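Local coordinates for protein MlnE (Bacillus amyloliquefaciens subsp. plantarum, PDB 5D2E) that is an N-terminal B-type ketoreductase of the macrolactin polyketide assembly line, binding NADP and probably reducing the beta-keto group of carrier-bound intermediates, at residues Lys52-Glu58 with Gln76-Ala82; Asp66-Tyr70 with Pro83-Val87. All blocks are in the same frame, centred on the assembly; numbering follows the deposited sequence.

Contact 1: residues Lys52-Glu58 with Gln76-Ala82; sequences KFPHTKE and QLEGYEA
F53 and Y80 bring together the loop before strand 60-64 and the type II turn, L77 to Y80, between helix 70-76 and strand 84-89. The Y80 CB methylene sits almost over the centre of one F53 face, 3.7 Å from the ring centroid, while the two ring planes are inclined at 57°, with the centroids 5.2 Å apart. The backbone O atoms of Q76 and E78 lie at the F53 edge, near its plane. P54 CD lies over one face of the Y80 ring, offset toward the rim, 3.7 Å from Y80 CE1.

Polar contacts gather at the two ends. With CG anti to the backbone N (chi1 176°), the Y80 ring points from 76-82 into the bend of 52-58 and sets Y80 OH 2.7 Å from E58 O and 3.0 Å from T56 O. At the other end K52 NZ makes a weak bond to Q76 OE1, backed by a bridging water; the Q76 amide is held more firmly by S230 and Q223 of helix 222-233. A second water links K57 NZ to E81 OE1.

The single Y80 OH proton is thus probably shared between two carbonyls, while the outer polar links rely partly on water.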
loop_
_atom_site.group_PDB
_atom_site.type_symbol
_atom_site.label_atom_id
_atom_site.label_comp_id
_atom_site.label_asym_id
_atom_site.label_seq_id
_atom_site.Cartn_x
_atom_site.Cartn_y
_atom_site.Cartn_z
ATOM N N LYS A 52 9.901 15.810 26.999
ATOM C CA LYS A 52 10.634 14.649 26.611
ATOM C C LYS A 52 9.952 13.315 26.957
ATOM O O LYS A 52 10.200 12.316 26.287
ATOM C CB LYS A 52 11.981 14.699 27.245
ATOM C CG LYS A 52 12.756 15.910 26.829
ATOM C CD LYS A 52 13.941 16.106 27.763
ATOM C CE LYS A 52 15.128 15.270 27.332
ATOM N NZ LYS A 52 16.036 16.029 26.399
ATOM N N PHE A 53 9.104 13.265 27.982
ATOM C CA PHE A 53 8.654 11.969 28.496
ATOM C C PHE A 53 7.292 11.558 27.948
ATOM O O PHE A 53 6.470 12.398 27.624
ATOM C CB PHE A 53 8.552 11.962 30.048
ATOM C CG PHE A 53 9.851 12.222 30.793
ATOM C CD1 PHE A 53 11.104 12.120 30.189
ATOM C CD2 PHE A 53 9.785 12.569 32.123
ATOM C CE1 PHE A 53 12.265 12.341 30.893
ATOM C CE2 PHE A 53 10.945 12.831 32.826
ATOM C CZ PHE A 53 12.169 12.700 32.236
ATOM N N PRO A 54 7.011 10.240 27.953
ATOM C CA PRO A 54 5.653 9.760 27.726
ATOM C C PRO A 54 4.677 10.395 28.727
ATOM O O PRO A 54 5.105 10.816 29.814
ATOM C CB PRO A 54 5.778 8.255 27.955
ATOM C CG PRO A 54 7.226 7.918 27.890
ATOM C CD PRO A 54 7.963 9.156 28.278
ATOM N N HIS A 55 3.394 10.422 28.395
ATOM C CA HIS A 55 2.361 11.037 29.281
ATOM C C HIS A 55 1.956 10.207 30.505
ATOM O O HIS A 55 1.371 10.753 31.420
ATOM C CB HIS A 55 1.077 11.409 28.495
ATOM C CG HIS A 55 1.021 12.853 28.076
ATOM N ND1 HIS A 55 0.570 13.255 26.836
ATOM C CD2 HIS A 55 1.376 13.987 28.730
ATOM C CE1 HIS A 55 0.652 14.571 26.741
ATOM N NE2 HIS A 55 1.140 15.039 27.877
ATOM N N THR A 56 2.223 8.896 30.505
ATOM C CA THR A 56 2.042 8.039 31.690
ATOM C C THR A 56 3.397 7.534 32.090
ATOM O O THR A 56 4.336 7.573 31.293
ATOM C CB THR A 56 1.171 6.828 31.386
ATOM O OG1 THR A 56 1.851 5.993 30.430
ATOM C CG2 THR A 56 -0.153 7.284 30.817
ATOM N N LYS A 57 3.514 7.076 33.322
ATOM C CA LYS A 57 4.776 6.626 33.804
ATOM C C LYS A 57 4.798 5.098 33.779
ATOM O O LYS A 57 4.571 4.446 34.788
ATOM C CB LYS A 57 5.017 7.209 35.187
ATOM C CG LYS A 57 6.332 6.782 35.819
ATOM C CD LYS A 57 6.731 7.709 36.975
ATOM C CE LYS A 57 5.661 7.792 38.057
ATOM N NZ LYS A 57 6.072 8.704 39.151
ATOM N N GLU A 58 5.048 4.531 32.601
ATOM C CA GLU A 58 4.985 3.123 32.369
ATOM C C GLU A 58 6.165 2.709 31.496
ATOM O O GLU A 58 6.754 3.552 30.862
ATOM C CB GLU A 58 3.671 2.813 31.660
ATOM C CG GLU A 58 2.472 2.834 32.594
ATOM C CD GLU A 58 1.243 2.554 31.803
ATOM O OE1 GLU A 58 0.898 1.380 31.624
ATOM O OE2 GLU A 58 0.693 3.507 31.232
ATOM N N GLN A 76 17.862 10.928 26.973
ATOM C CA GLN A 76 16.583 11.589 26.813
ATOM C C GLN A 76 15.630 11.329 27.996
ATOM O O GLN A 76 14.822 12.182 28.391
ATOM C CB GLN A 76 15.948 11.098 25.483
ATOM C CG GLN A 76 14.695 11.870 25.135
ATOM C CD GLN A 76 14.981 13.148 24.377
ATOM O OE1 GLN A 76 16.114 13.594 24.341
ATOM N NE2 GLN A 76 13.958 13.692 23.688
ATOM N N LEU A 77 15.729 10.127 28.555
ATOM C CA LEU A 77 14.813 9.666 29.602
ATOM C C LEU A 77 15.392 9.851 31.008
ATOM O O LEU A 77 14.809 9.324 31.995
ATOM C CB LEU A 77 14.513 8.182 29.370
ATOM C CG LEU A 77 13.735 7.898 28.101
ATOM C CD1 LEU A 77 13.759 6.411 27.829
ATOM C CD2 LEU A 77 12.333 8.451 28.234
ATOM N N GLU A 78 16.508 10.587 31.107
ATOM C CA GLU A 78 17.081 10.878 32.438
ATOM C C GLU A 78 16.013 11.512 33.299
ATOM O O GLU A 78 15.397 12.463 32.926
ATOM C CB GLU A 78 18.316 11.759 32.341
ATOM C CG GLU A 78 19.559 10.917 32.059
ATOM C CD GLU A 78 20.825 11.740 31.791
ATOM O OE1 GLU A 78 20.831 12.919 32.154
ATOM O OE2 GLU A 78 21.814 11.224 31.208
ATOM N N GLY A 79 15.710 10.908 34.436
ATOM C CA GLY A 79 14.643 11.465 35.300
ATOM C C GLY A 79 13.322 10.756 35.193
ATOM O O GLY A 79 12.405 11.043 35.949
ATOM N N TYR A 80 13.180 9.857 34.201
ATOM C CA TYR A 80 11.883 9.208 33.934
ATOM C C TYR A 80 11.957 7.900 34.725
ATOM O O TYR A 80 12.908 7.143 34.583
ATOM C CB TYR A 80 11.708 8.960 32.465
ATOM C CG TYR A 80 10.471 8.211 32.105
ATOM C CD1 TYR A 80 9.225 8.824 32.177
ATOM C CD2 TYR A 80 10.551 6.915 31.672
ATOM C CE1 TYR A 80 8.093 8.161 31.828
ATOM C CE2 TYR A 80 9.416 6.202 31.312
ATOM C CZ TYR A 80 8.180 6.850 31.398
ATOM O OH TYR A 80 7.026 6.202 31.021
ATOM N N GLU A 81 10.995 7.695 35.604
ATOM C CA GLU A 81 11.084 6.603 36.601
ATOM C C GLU A 81 10.149 5.460 36.273
ATOM O O GLU A 81 9.118 5.223 36.944
ATOM C CB GLU A 81 10.805 7.139 37.993
ATOM C CG GLU A 81 12.002 7.989 38.413
ATOM C CD GLU A 81 11.847 8.615 39.781
ATOM O OE1 GLU A 81 10.705 8.937 40.191
ATOM O OE2 GLU A 81 12.899 8.790 40.398
ATOM N N ALA A 82 10.472 4.833 35.152
ATOM C CA ALA A 82 9.868 3.562 34.744
ATOM C C ALA A 82 10.890 2.875 33.861
ATOM O O ALA A 82 11.733 3.541 33.233
ATOM C CB ALA A 82 8.587 3.801 33.959
HETATM O O HOH W 1 18.397 14.443 25.771
HETATM O O HOH W 2 8.913 10.235 38.583
#

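Contact 2: residues Asp66-Tyr70 with Pro83-Val87; sequences DDSMY and PFIYV
The Y86 ring receives Y70 on one face: the Y70 CB methylene stands over it, offset toward the rim and 4.0 Å from the centroid, and the Y70 ring follows with its edge turned to the same Y86 ring. This edge-to-face pair has its planes at 79°, and its leading atom is Y70 CD1, 3.8 Å from Y86 CG. F62 of strand 60-64 also meets the Y86 ring, with the two planes nearly parallel. At the Y86 edge, near its plane, lies D66 O. Y70 CD1 also comes to the edge of the F84 ring, 4.2 Å from F84 CE2.

The Y86 hydroxyl is gripped twice by the backbone of the 66-70 segment. Y86 OH donates to D66 O over 2.7 Å, on a lone pair in the carbonyl plane, and accepts from M69 N at 3.1 Å, where the N-H approach is bent to 139°. Y86 extends with CG anti to its backbone N (chi1 -169°), which carries the hydroxyl into the turn. The loop is braced from within: D66 OD1 takes S68 OG on its syn lone pair and S68 N from above the carboxylate plane, the latter closing an Asx turn. Further along, M69 CB packs against the Y86 hydroxyl end.

The loop after strand 60-64 runs through 66-69 into helix 70-76, which Y70 opens. Strand 84-89 follows, parallel to strand 60-64, consistent with a Rossmann-type crossover, and is bordered on its other side by strand 100-103. R100 from that strand makes a cation-pi contact with Y70. F84 leans on M73 and K74, so residues of strand 84-89 touch both the start and the body of helix 70-76.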
loop_
_atom_site.group_PDB
_atom_site.type_symbol
_atom_site.label_atom_id
_atom_site.label_comp_id
_atom_site.label_asym_id
_atom_site.label_seq_id
_atom_site.Cartn_x
_atom_site.Cartn_y
_atom_site.Cartn_z
ATOM N N ASP A 66 20.417 -2.392 16.315
ATOM C CA ASP A 66 21.699 -2.392 16.990
ATOM C C ASP A 66 21.639 -1.429 18.106
ATOM O O ASP A 66 20.566 -0.828 18.421
ATOM C CB ASP A 66 22.829 -2.041 15.968
ATOM C CG ASP A 66 22.670 -0.661 15.352
ATOM O OD1 ASP A 66 21.993 0.248 15.894
ATOM O OD2 ASP A 66 23.213 -0.493 14.253
ATOM N N ASP A 67 22.765 -1.150 18.763
ATOM C CA ASP A 67 22.607 -0.169 19.858
ATOM C C ASP A 67 22.804 1.282 19.602
ATOM O O ASP A 67 22.986 2.058 20.541
ATOM C CB ASP A 67 23.314 -0.573 21.109
ATOM C CG ASP A 67 24.493 -1.243 20.838
ATOM O OD1 ASP A 67 25.288 -0.522 20.192
ATOM O OD2 ASP A 67 24.573 -2.459 21.226
ATOM N N SER A 68 22.635 1.687 18.361
ATOM C CA SER A 68 22.898 3.070 17.972
ATOM C C SER A 68 21.978 4.053 18.639
ATOM O O SER A 68 22.319 5.215 18.797
ATOM C CB SER A 68 22.843 3.240 16.453
ATOM O OG SER A 68 21.565 2.893 15.988
ATOM N N MET A 69 20.788 3.627 19.065
ATOM C CA MET A 69 19.906 4.556 19.764
ATOM C C MET A 69 19.931 4.455 21.311
ATOM O O MET A 69 19.215 5.201 21.995
ATOM C CB MET A 69 18.502 4.353 19.242
ATOM C CG MET A 69 18.338 4.881 17.812
ATOM S SD MET A 69 18.411 6.692 17.712
ATOM C CE MET A 69 17.148 7.357 18.723
ATOM N N TYR A 70 20.757 3.575 21.872
ATOM C CA TYR A 70 20.648 3.299 23.311
ATOM C C TYR A 70 21.023 4.526 24.172
ATOM O O TYR A 70 20.217 5.032 25.002
ATOM C CB TYR A 70 21.460 2.056 23.701
ATOM C CG TYR A 70 21.376 1.808 25.192
ATOM C CD1 TYR A 70 20.246 1.209 25.760
ATOM C CD2 TYR A 70 22.412 2.198 26.029
ATOM C CE1 TYR A 70 20.145 0.990 27.130
ATOM C CE2 TYR A 70 22.327 2.000 27.399
ATOM C CZ TYR A 70 21.192 1.388 27.929
ATOM O OH TYR A 70 21.119 1.204 29.270
ATOM N N PRO A 83 10.815 1.567 33.746
ATOM C CA PRO A 83 11.870 0.894 32.988
ATOM C C PRO A 83 11.943 1.263 31.503
ATOM O O PRO A 83 10.911 1.464 30.877
ATOM C CB PRO A 83 11.523 -0.569 33.099
ATOM C CG PRO A 83 10.561 -0.691 34.238
ATOM C CD PRO A 83 9.959 0.636 34.509
ATOM N N PHE A 84 13.159 1.238 30.958
ATOM C CA PHE A 84 13.384 1.312 29.518
ATOM C C PHE A 84 13.964 0.000 29.045
ATOM O O PHE A 84 15.014 -0.464 29.524
ATOM C CB PHE A 84 14.281 2.511 29.232
ATOM C CG PHE A 84 14.653 2.683 27.797
ATOM C CD1 PHE A 84 13.720 3.111 26.870
ATOM C CD2 PHE A 84 15.942 2.409 27.362
ATOM C CE1 PHE A 84 14.079 3.276 25.555
ATOM C CE2 PHE A 84 16.300 2.619 26.049
ATOM C CZ PHE A 84 15.371 3.040 25.149
ATOM N N ILE A 85 13.227 -0.696 28.174
ATOM C CA ILE A 85 13.658 -1.994 27.674
ATOM C C ILE A 85 14.171 -1.833 26.244
ATOM O O ILE A 85 13.449 -1.311 25.363
ATOM C CB ILE A 85 12.475 -2.983 27.692
ATOM C CG1 ILE A 85 11.800 -2.993 29.088
ATOM C CG2 ILE A 85 12.938 -4.354 27.255
ATOM C CD1 ILE A 85 12.681 -3.436 30.272
ATOM N N TYR A 86 15.369 -2.281 25.980
ATOM C CA TYR A 86 16.007 -2.052 24.665
ATOM C C TYR A 86 16.441 -3.342 24.062
ATOM O O TYR A 86 17.256 -4.104 24.600
ATOM C CB TYR A 86 17.153 -1.070 24.794
ATOM C CG TYR A 86 17.729 -0.550 23.526
ATOM C CD1 TYR A 86 18.740 -1.220 22.888
ATOM C CD2 TYR A 86 17.331 0.669 22.994
ATOM C CE1 TYR A 86 19.299 -0.701 21.719
ATOM C CE2 TYR A 86 17.904 1.196 21.851
ATOM C CZ TYR A 86 18.856 0.495 21.192
ATOM O OH TYR A 86 19.491 0.985 20.047
ATOM N N VAL A 87 15.822 -3.669 22.945
ATOM C CA VAL A 87 16.005 -4.938 22.297
ATOM C C VAL A 87 16.671 -4.788 20.948
ATOM O O VAL A 87 16.186 -4.061 20.078
ATOM C CB VAL A 87 14.637 -5.614 22.074
ATOM C CG1 VAL A 87 14.819 -7.062 21.574
ATOM C CG2 VAL A 87 13.785 -5.527 23.331
#

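In the fold
From the N terminus, the chain leaves strand 35-46 and passes through 52-58, the first half of contact 1, before strand 60-64. It then enters 66-70 of contact 2, runs along helix 70-76, returns to contact 1 at 76-82 and reaches contact 2 again on strand 84-89. Contact 1 closes a loop with 17 residues between its segments, contact 2 one with 12, and the two cross rather than nest. Contact 1 joins the approach to strand 60-64 with the exit of helix 70-76, whereas contact 2 ties the entry of that helix to the strand following it. L77 and F84 pack together where they meet. The two contacts lie in the N-terminal, Rossmann-like part of the ketoreductase, away from the NADP site.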